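Local coordinates for protein putative enoyl-CoA hydratase (Streptomyces avermitilis, PDB 3GKB) that is of unproven function but belongs to the crotonase superfamily and probably acts on acyl-CoA thioesters, as enoyl-CoA hydratases do, at residues 27-31 against 59-63; 53-57 against 206-210; 92-96 against 236-240; 167-171 against 185-189. All coordinates share one frame; numbering follows the deposited sequence.

How the interactions relate
Starting from the N terminus, interaction 1 closes the first loop. It joins the loop after strand 19-24 to the end of strand 55-60, with helix 34-48 in between. Interaction 2 opens at 53-57, just before that loop closes, so the two cross. It closes far along the chain, on helix 195-210, which lies on the sheet. Interaction 3 opens at 92-96 and closes last, at helix 230-243. It therefore crosses interaction 2 and follows interaction 1 in series. Interaction 4, between helices 165-174 and 180-186, is nested inside the loops of both 2 and 3. Interactions 3 and 4 also touch the third subunit, with centres about 20 Å apart.

Interaction 1 (27-31 against 59-63); sequences PPVNV and SSADP
N30 and D62 pass each other in opposite directions, where the loop after strand 19-24 meets the end of the neighbouring parallel strand 55-60. CB of D62 lies 3.9 Å from CG of N30, and the amide and carboxylate planes are 65° apart. D62 has CG anti to its backbone N (chi1 -175°), which sends the carboxylate over to the loop.

No direct hydrogen bond joins the two segments. Water does the bridging instead. Water 2 lies 2.7 Å from N30 OD1 and also 2.7 Å from D62 OD2. Water 1 lies 3.1 Å from P28 O and 2.9 Å from D62 OD1.

Two close polar pairs are not bonds. P28 O and D62 OD2, 3.1 Å apart, are both acceptors. N30 ND2 comes to 2.9 Å from S60 OG at a poor angle. ND2 bonds instead to L24 O and F66 O, while N30 OD1 accepts from N26 N.

Just past the strand end, S60 OG accepts from D62 N in an ST turn and bonds to F65 O. D62 OD1 accepts from the backbone N of E64 and of F65. P28 O and N30 OD1 face the D62 carboxylate, acceptor to acceptor, and the two waters probably ease the repulsion between them.

Interaction 2 (53-57 against 206-210); sequences VRVIV and ARNIA
R54, just before strand 55-60, reaches to A210, at the end of helix 195-210. This is a helix packed on a sheet face in the crotonase fold. Strand 55-57 and helix segment 206-210 run nearly antiparallel, at 166°, with their axes 8.9 Å apart.

The side chain of R54 can be followed outward. CB points toward the helix, but CB and CG touch none of it. The chain runs straight through CG and then bends at CD (chi3 -64°). That bend turns the guanidinium back to the helix end. CD only skirts A210 O. R54 NE donates to A210 O at 3.0 Å, in the carbonyl plane and on a lone pair. CZ, between the two donors, is 3.4 Å from A210 O. R54 NH2 donates to A210 O as well, also at 3.0 Å. It passes near A210 C and CB. The grip is side-on, with the oxygen near the guanidinium plane. Both bonds are clearly bent, because the two N-H groups converge on one oxygen. A positive group at the carbonyl end of a helix is likely to be favourable to the helix dipole.

Beside this polar end the contact is apolar and buried. V55 splits its two methyls. CG1 meets A206 CB at 4.0 Å, and CG2 meets I209 CG2 at 3.7 Å, V55 and I209 crossing at about a right angle. V57 CG2 packs on A206 CB at 3.7 Å. Beyond them, I209 also packs on L173 of the second subunit, and A206 on I110 of strand 108-113.

At A210 O the two donors differ: NH2 sits above the carbonyl plane, 42° out of it.

Interaction 3 (92-96 against 236-240); sequences VNVFQ and ENDAW
N93 and N237 mark the nearest backbone approach, 7.0 Å between CA atoms, where the turn leading into helix 96-103 passes helix 230-243. N93 and Q96 form a capping box: N93 OD1 accepts from Q96 N at 2.8 Å, and Q96 OE1 accepts from N93 N at 3.0 Å. Each amide therefore has its NH2 group left for the helix.

N93 ND2 donates to N237 OD1 at 3.0 Å, nearly straight at 164°, and its second bond goes to G152 O. Q96 extends past CG, and its NE2 donates to E236 OE1 at 2.9 Å and 172°. The glutamate oxygen is met from above the carboxylate plane. NE2 also bonds to L233 O. E236 is held further by T156 OG1 and by G154 N. A leucine in place of Q96 would probably leave N93 N without its capping acceptor and E236 OE1 without this donor.

F95 and W240 add an apolar flank, with F95 CD2 at 3.7 Å from W240 CZ2. The planes are at 72° and the approach is oblique.

The chemistry pairs each capping side chain with a helix partner, so the start of one helix is bonded to the side of another.

Interaction 4 (167-171 against 185-189); sequences RALEV and SYGWI
R167 lays its guanidinium flat on one face of the Y186 ring, centres 4.1 Å apart and planes at 19°. NE comes to 3.2 Å from Y186 CE1, and R167 CD sits over the ring as a CH-pi contact, 3.5 Å from the centroid. The straight run from CG to NE (chi2 170°) carries the group across the ring. Water 3 lies in the guanidinium plane at its edge, 2.8 Å from R167 NH1, and near Y186 O. At the ring's own edge come E170 OE1 and V171 CG2.

This joins helix 165-174 to the end of helix 180-186, where G187, with positive phi, is the C-prime residue of a Schellman motif. Y186 OH donates to E170 OE1 at 2.7 Å, on the syn side of the carboxylate. A valine in place of Y186 would probably leave the R167 guanidinium without its flat support and E170 OE1 without this donor.

The third subunit shares the cluster. Its A184 O and N190 O accept from R167 NH2. Its R191 forms a salt bridge with E170 OE2 and bonds to Y186 OH.

Past the tyrosine, V171 meets the indole obliquely, with CG1 tight against W188 CH2 at 3.4 Å.

Interaction 1 (27-31 against 59-63)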
# COMPACT_ATOMS: atom_id res chain seq x y z
N PRO B 27 30.99 14.83 9.67
CA PRO B 27 30.94 16.20 9.17
C PRO B 27 31.50 16.38 7.76
O PRO B 27 32.39 15.64 7.35
CB PRO B 27 31.81 16.96 10.18
CG PRO B 27 31.77 16.19 11.38
CD PRO B 27 31.66 14.75 10.98
N PRO B 28 31.01 17.39 7.02
CA PRO B 28 30.03 18.40 7.42
C PRO B 28 28.54 18.09 7.17
O PRO B 28 27.69 18.81 7.68
CB PRO B 28 30.45 19.62 6.59
CG PRO B 28 31.05 19.03 5.35
CD PRO B 28 31.64 17.70 5.73
N VAL B 29 28.21 17.07 6.38
CA VAL B 29 26.80 16.82 6.03
C VAL B 29 26.38 15.36 6.11
O VAL B 29 25.35 14.99 5.58
CB VAL B 29 26.43 17.35 4.61
CG1 VAL B 29 26.61 18.86 4.53
CG2 VAL B 29 27.28 16.67 3.56
N ASN B 30 27.16 14.53 6.81
CA ASN B 30 26.87 13.10 6.93
C ASN B 30 26.77 12.40 5.58
O ASN B 30 25.86 11.59 5.33
CB ASN B 30 25.61 12.86 7.78
CG ASN B 30 25.90 12.77 9.27
OD1 ASN B 30 26.95 13.27 9.76
ND2 ASN B 30 24.98 12.16 10.01
N VAL B 31 27.75 12.65 4.72
CA VAL B 31 27.82 11.84 3.50
C VAL B 31 28.18 10.42 3.90
O VAL B 31 28.81 10.18 4.92
CB VAL B 31 28.81 12.36 2.41
CG1 VAL B 31 28.51 13.78 2.01
CG2 VAL B 31 30.23 12.18 2.82
N SER B 59 20.33 7.11 14.57
CA SER B 59 20.01 8.53 14.61
C SER B 59 21.20 9.32 14.07
O SER B 59 22.28 8.78 13.83
CB SER B 59 19.62 8.98 16.03
OG SER B 59 20.74 8.92 16.91
N SER B 60 21.01 10.61 13.86
CA SER B 60 22.11 11.44 13.39
C SER B 60 22.57 12.50 14.41
O SER B 60 21.75 13.08 15.10
CB SER B 60 21.68 12.18 12.13
OG SER B 60 22.73 13.02 11.68
N ALA B 61 23.87 12.76 14.44
CA ALA B 61 24.42 13.89 15.21
C ALA B 61 24.35 15.23 14.45
O ALA B 61 24.53 16.31 15.04
CB ALA B 61 25.86 13.57 15.63
N ASP B 62 24.07 15.17 13.15
CA ASP B 62 24.07 16.39 12.30
C ASP B 62 22.70 17.08 12.43
O ASP B 62 21.67 16.43 12.25
CB ASP B 62 24.36 15.99 10.86
CG ASP B 62 24.52 17.18 9.92
OD1 ASP B 62 23.56 17.97 9.76
OD2 ASP B 62 25.60 17.26 9.29
N PRO B 63 22.68 18.39 12.74
CA PRO B 63 21.39 19.04 12.97
C PRO B 63 20.46 19.15 11.74
O PRO B 63 19.29 19.42 11.93
CB PRO B 63 21.77 20.45 13.48
CG PRO B 63 23.21 20.66 13.10
CD PRO B 63 23.83 19.29 12.99
O HOH W 1 24.96 20.07 8.38
O HOH W 2 27.72 15.83 9.99

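Interaction 2 (53-57 against 206-210)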
# COMPACT_ATOMS: atom_id res chain seq x y z
N VAL B 53 21.91 -7.58 22.85
CA VAL B 53 21.28 -6.47 22.12
C VAL B 53 20.13 -7.01 21.28
O VAL B 53 20.30 -7.94 20.50
CB VAL B 53 22.28 -5.74 21.25
CG1 VAL B 53 21.57 -4.62 20.42
CG2 VAL B 53 23.38 -5.10 22.14
N ARG B 54 18.95 -6.42 21.49
CA ARG B 54 17.73 -6.85 20.81
C ARG B 54 17.14 -5.81 19.83
O ARG B 54 16.35 -6.16 18.95
CB ARG B 54 16.70 -7.29 21.86
CG ARG B 54 17.17 -8.51 22.68
CD ARG B 54 16.17 -8.93 23.69
NE ARG B 54 15.95 -7.91 24.72
CZ ARG B 54 16.74 -7.69 25.77
NH1 ARG B 54 17.85 -8.41 25.96
NH2 ARG B 54 16.45 -6.72 26.64
N VAL B 55 17.50 -4.55 20.00
CA VAL B 55 16.98 -3.43 19.20
C VAL B 55 18.15 -2.56 18.86
O VAL B 55 19.04 -2.36 19.71
CB VAL B 55 15.90 -2.61 19.97
CG1 VAL B 55 15.43 -1.40 19.15
CG2 VAL B 55 14.70 -3.53 20.37
N ILE B 56 18.15 -2.02 17.63
CA ILE B 56 19.16 -1.02 17.22
C ILE B 56 18.42 0.23 16.73
O ILE B 56 17.48 0.13 15.94
CB ILE B 56 20.04 -1.54 16.06
CG1 ILE B 56 20.84 -2.77 16.52
CG2 ILE B 56 20.94 -0.41 15.52
CD1 ILE B 56 21.46 -3.59 15.36
N VAL B 57 18.79 1.40 17.25
CA VAL B 57 18.20 2.67 16.82
C VAL B 57 19.27 3.52 16.15
O VAL B 57 20.32 3.81 16.76
CB VAL B 57 17.61 3.49 17.97
CG1 VAL B 57 16.94 4.79 17.39
CG2 VAL B 57 16.57 2.70 18.79
N ALA B 206 11.51 1.65 21.32
CA ALA B 206 12.72 0.82 21.43
C ALA B 206 12.78 0.04 22.75
O ALA B 206 13.06 -1.15 22.76
CB ALA B 206 14.01 1.66 21.22
N ARG B 207 12.51 0.72 23.84
CA ARG B 207 12.55 0.11 25.16
C ARG B 207 11.44 -0.89 25.34
O ARG B 207 11.68 -1.95 25.89
CB ARG B 207 12.56 1.16 26.27
CG ARG B 207 13.89 1.97 26.31
CD ARG B 207 15.16 1.13 26.63
NE ARG B 207 15.05 0.51 27.95
CZ ARG B 207 15.37 1.10 29.11
NH1 ARG B 207 15.18 0.43 30.24
NH2 ARG B 207 15.87 2.34 29.15
N ASN B 208 10.25 -0.58 24.82
CA ASN B 208 9.12 -1.53 24.89
C ASN B 208 9.37 -2.81 24.10
O ASN B 208 9.02 -3.90 24.56
CB ASN B 208 7.81 -0.87 24.43
CG ASN B 208 7.19 0.04 25.49
OD1 ASN B 208 7.75 0.21 26.57
ND2 ASN B 208 6.04 0.64 25.18
N ILE B 209 9.99 -2.69 22.92
CA ILE B 209 10.36 -3.84 22.15
C ILE B 209 11.47 -4.62 22.84
O ILE B 209 11.41 -5.86 22.89
CB ILE B 209 10.70 -3.49 20.67
CG1 ILE B 209 9.44 -2.93 19.97
CG2 ILE B 209 11.26 -4.72 19.94
CD1 ILE B 209 9.65 -2.38 18.54
N ALA B 210 12.48 -3.93 23.36
CA ALA B 210 13.58 -4.62 24.06
C ALA B 210 13.08 -5.34 25.34
O ALA B 210 13.65 -6.34 25.74
CB ALA B 210 14.71 -3.65 24.39

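Interaction 3 (92-96 against 236-240)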
# COMPACT_ATOMS: atom_id res chain seq x y z
N VAL B 92 24.33 -8.85 -5.13
CA VAL B 92 24.08 -7.58 -4.47
C VAL B 92 25.32 -6.71 -4.73
O VAL B 92 26.46 -7.13 -4.47
CB VAL B 92 23.86 -7.78 -2.94
CG1 VAL B 92 23.89 -6.45 -2.17
CG2 VAL B 92 22.60 -8.61 -2.67
N ASN B 93 25.12 -5.51 -5.29
CA ASN B 93 26.24 -4.61 -5.51
C ASN B 93 26.70 -3.91 -4.24
O ASN B 93 26.04 -4.02 -3.18
CB ASN B 93 25.97 -3.65 -6.67
CG ASN B 93 25.05 -2.49 -6.29
OD1 ASN B 93 25.10 -1.98 -5.18
ND2 ASN B 93 24.26 -2.03 -7.25
N VAL B 94 27.83 -3.22 -4.35
CA VAL B 94 28.51 -2.62 -3.19
C VAL B 94 27.63 -1.61 -2.42
O VAL B 94 27.71 -1.50 -1.21
CB VAL B 94 29.89 -1.99 -3.61
CG1 VAL B 94 29.71 -0.69 -4.38
CG2 VAL B 94 30.76 -1.78 -2.40
N PHE B 95 26.76 -0.90 -3.15
CA PHE B 95 25.85 0.05 -2.54
C PHE B 95 24.61 -0.60 -1.93
O PHE B 95 24.18 -0.24 -0.82
CB PHE B 95 25.50 1.10 -3.56
CG PHE B 95 26.70 1.85 -4.02
CD1 PHE B 95 27.36 2.71 -3.14
CD2 PHE B 95 27.24 1.65 -5.28
CE1 PHE B 95 28.51 3.38 -3.52
CE2 PHE B 95 28.40 2.32 -5.67
CZ PHE B 95 29.03 3.19 -4.79
N GLN B 96 24.03 -1.54 -2.67
CA GLN B 96 22.93 -2.35 -2.17
C GLN B 96 23.33 -3.10 -0.90
O GLN B 96 22.49 -3.36 -0.06
CB GLN B 96 22.46 -3.34 -3.24
CG GLN B 96 21.87 -2.66 -4.48
CD GLN B 96 21.65 -3.62 -5.65
OE1 GLN B 96 22.30 -4.69 -5.72
NE2 GLN B 96 20.77 -3.24 -6.59
N GLU B 236 17.73 -3.65 -10.99
CA GLU B 236 18.12 -2.29 -10.64
C GLU B 236 19.59 -2.09 -10.91
O GLU B 236 19.97 -1.09 -11.51
CB GLU B 236 17.74 -1.94 -9.19
CG GLU B 236 18.31 -0.61 -8.69
CD GLU B 236 18.27 -0.48 -7.17
OE1 GLU B 236 19.33 -0.73 -6.55
OE2 GLU B 236 17.18 -0.14 -6.60
N ASN B 237 20.43 -3.04 -10.48
CA ASN B 237 21.85 -2.96 -10.72
C ASN B 237 22.20 -2.80 -12.20
O ASN B 237 23.07 -1.98 -12.56
CB ASN B 237 22.57 -4.19 -10.17
CG ASN B 237 24.03 -4.16 -10.49
OD1 ASN B 237 24.78 -3.35 -9.94
ND2 ASN B 237 24.42 -4.95 -11.48
N ASP B 238 21.53 -3.58 -13.05
CA ASP B 238 21.80 -3.55 -14.49
C ASP B 238 21.41 -2.19 -15.08
O ASP B 238 22.13 -1.61 -15.91
CB ASP B 238 21.01 -4.66 -15.21
CG ASP B 238 21.56 -6.04 -14.92
OD1 ASP B 238 22.73 -6.15 -14.49
OD2 ASP B 238 20.82 -7.03 -15.11
N ALA B 239 20.26 -1.69 -14.66
CA ALA B 239 19.76 -0.40 -15.14
C ALA B 239 20.67 0.73 -14.67
O ALA B 239 20.99 1.63 -15.44
CB ALA B 239 18.31 -0.18 -14.68
N TRP B 240 21.09 0.66 -13.40
CA TRP B 240 21.93 1.67 -12.79
C TRP B 240 23.32 1.69 -13.43
O TRP B 240 23.82 2.74 -13.82
CB TRP B 240 22.03 1.40 -11.30
CG TRP B 240 23.10 2.11 -10.52
CD1 TRP B 240 23.05 3.39 -9.99
CD2 TRP B 240 24.33 1.55 -10.10
NE1 TRP B 240 24.19 3.64 -9.26
CE2 TRP B 240 24.99 2.52 -9.31
CE3 TRP B 240 24.93 0.30 -10.28
CZ2 TRP B 240 26.24 2.29 -8.75
CZ3 TRP B 240 26.18 0.07 -9.72
CH2 TRP B 240 26.82 1.06 -8.97

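Interaction 4 (167-171 against 185-189)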
# COMPACT_ATOMS: atom_id res chain seq x y z
N ARG B 167 3.89 5.25 -7.34
CA ARG B 167 4.56 6.17 -6.46
C ARG B 167 6.08 6.04 -6.42
O ARG B 167 6.75 7.04 -6.22
CB ARG B 167 3.95 6.11 -5.05
CG ARG B 167 2.57 6.78 -5.01
CD ARG B 167 1.83 6.52 -3.72
NE ARG B 167 0.75 7.48 -3.52
CZ ARG B 167 -0.22 7.34 -2.60
NH1 ARG B 167 -0.26 6.27 -1.79
NH2 ARG B 167 -1.15 8.27 -2.50
N ALA B 168 6.62 4.85 -6.64
CA ALA B 168 8.04 4.65 -6.76
C ALA B 168 8.60 5.43 -7.96
O ALA B 168 9.63 6.07 -7.84
CB ALA B 168 8.38 3.16 -6.88
N LEU B 169 7.91 5.36 -9.10
CA LEU B 169 8.35 6.09 -10.30
C LEU B 169 8.25 7.59 -10.07
O LEU B 169 9.12 8.36 -10.48
CB LEU B 169 7.49 5.72 -11.50
CG LEU B 169 7.84 4.42 -12.21
CD1 LEU B 169 6.70 4.13 -13.19
CD2 LEU B 169 9.23 4.50 -12.94
N GLU B 170 7.17 8.01 -9.40
CA GLU B 170 7.04 9.40 -9.02
C GLU B 170 8.23 9.83 -8.14
O GLU B 170 8.86 10.85 -8.41
CB GLU B 170 5.72 9.66 -8.28
CG GLU B 170 5.57 11.13 -7.82
CD GLU B 170 4.43 11.34 -6.81
OE1 GLU B 170 3.73 10.36 -6.44
OE2 GLU B 170 4.28 12.47 -6.35
N VAL B 171 8.53 9.07 -7.10
CA VAL B 171 9.63 9.47 -6.18
C VAL B 171 10.94 9.56 -6.95
O VAL B 171 11.67 10.54 -6.84
CB VAL B 171 9.74 8.54 -4.95
CG1 VAL B 171 11.06 8.76 -4.18
CG2 VAL B 171 8.54 8.77 -4.02
N SER B 185 2.23 8.96 4.45
CA SER B 185 1.00 8.59 3.77
C SER B 185 1.27 7.60 2.61
O SER B 185 0.46 6.73 2.35
CB SER B 185 0.17 9.80 3.31
OG SER B 185 0.81 10.46 2.29
N TYR B 186 2.43 7.73 1.95
CA TYR B 186 2.87 6.80 0.89
C TYR B 186 3.29 5.43 1.44
O TYR B 186 3.21 4.44 0.74
CB TYR B 186 4.03 7.41 0.09
CG TYR B 186 3.64 8.39 -1.02
CD1 TYR B 186 2.44 9.12 -0.99
CD2 TYR B 186 4.48 8.59 -2.09
CE1 TYR B 186 2.13 9.98 -2.01
CE2 TYR B 186 4.17 9.46 -3.10
CZ TYR B 186 2.98 10.15 -3.06
OH TYR B 186 2.65 11.01 -4.09
N GLY B 187 3.75 5.38 2.69
CA GLY B 187 4.20 4.16 3.30
C GLY B 187 5.71 3.97 3.20
O GLY B 187 6.21 2.90 3.54
N TRP B 188 6.42 5.02 2.76
CA TRP B 188 7.90 5.02 2.65
C TRP B 188 8.54 4.94 4.04
O TRP B 188 9.58 4.30 4.23
CB TRP B 188 8.34 6.30 1.96
CG TRP B 188 9.71 6.34 1.36
CD1 TRP B 188 10.69 5.38 1.42
CD2 TRP B 188 10.26 7.42 0.61
NE1 TRP B 188 11.81 5.81 0.74
CE2 TRP B 188 11.56 7.05 0.21
CE3 TRP B 188 9.77 8.66 0.19
CZ2 TRP B 188 12.38 7.87 -0.56
CZ3 TRP B 188 10.59 9.48 -0.57
CH2 TRP B 188 11.87 9.09 -0.92
N ILE B 189 7.88 5.56 5.00
CA ILE B 189 8.24 5.41 6.42
C ILE B 189 7.00 5.02 7.21
O ILE B 189 5.87 5.07 6.70
CB ILE B 189 8.83 6.71 7.02
CG1 ILE B 189 7.78 7.83 6.99
CG2 ILE B 189 10.09 7.09 6.29
CD1 ILE B 189 8.26 9.17 7.57
O HOH W 3 1.31 3.99 -1.70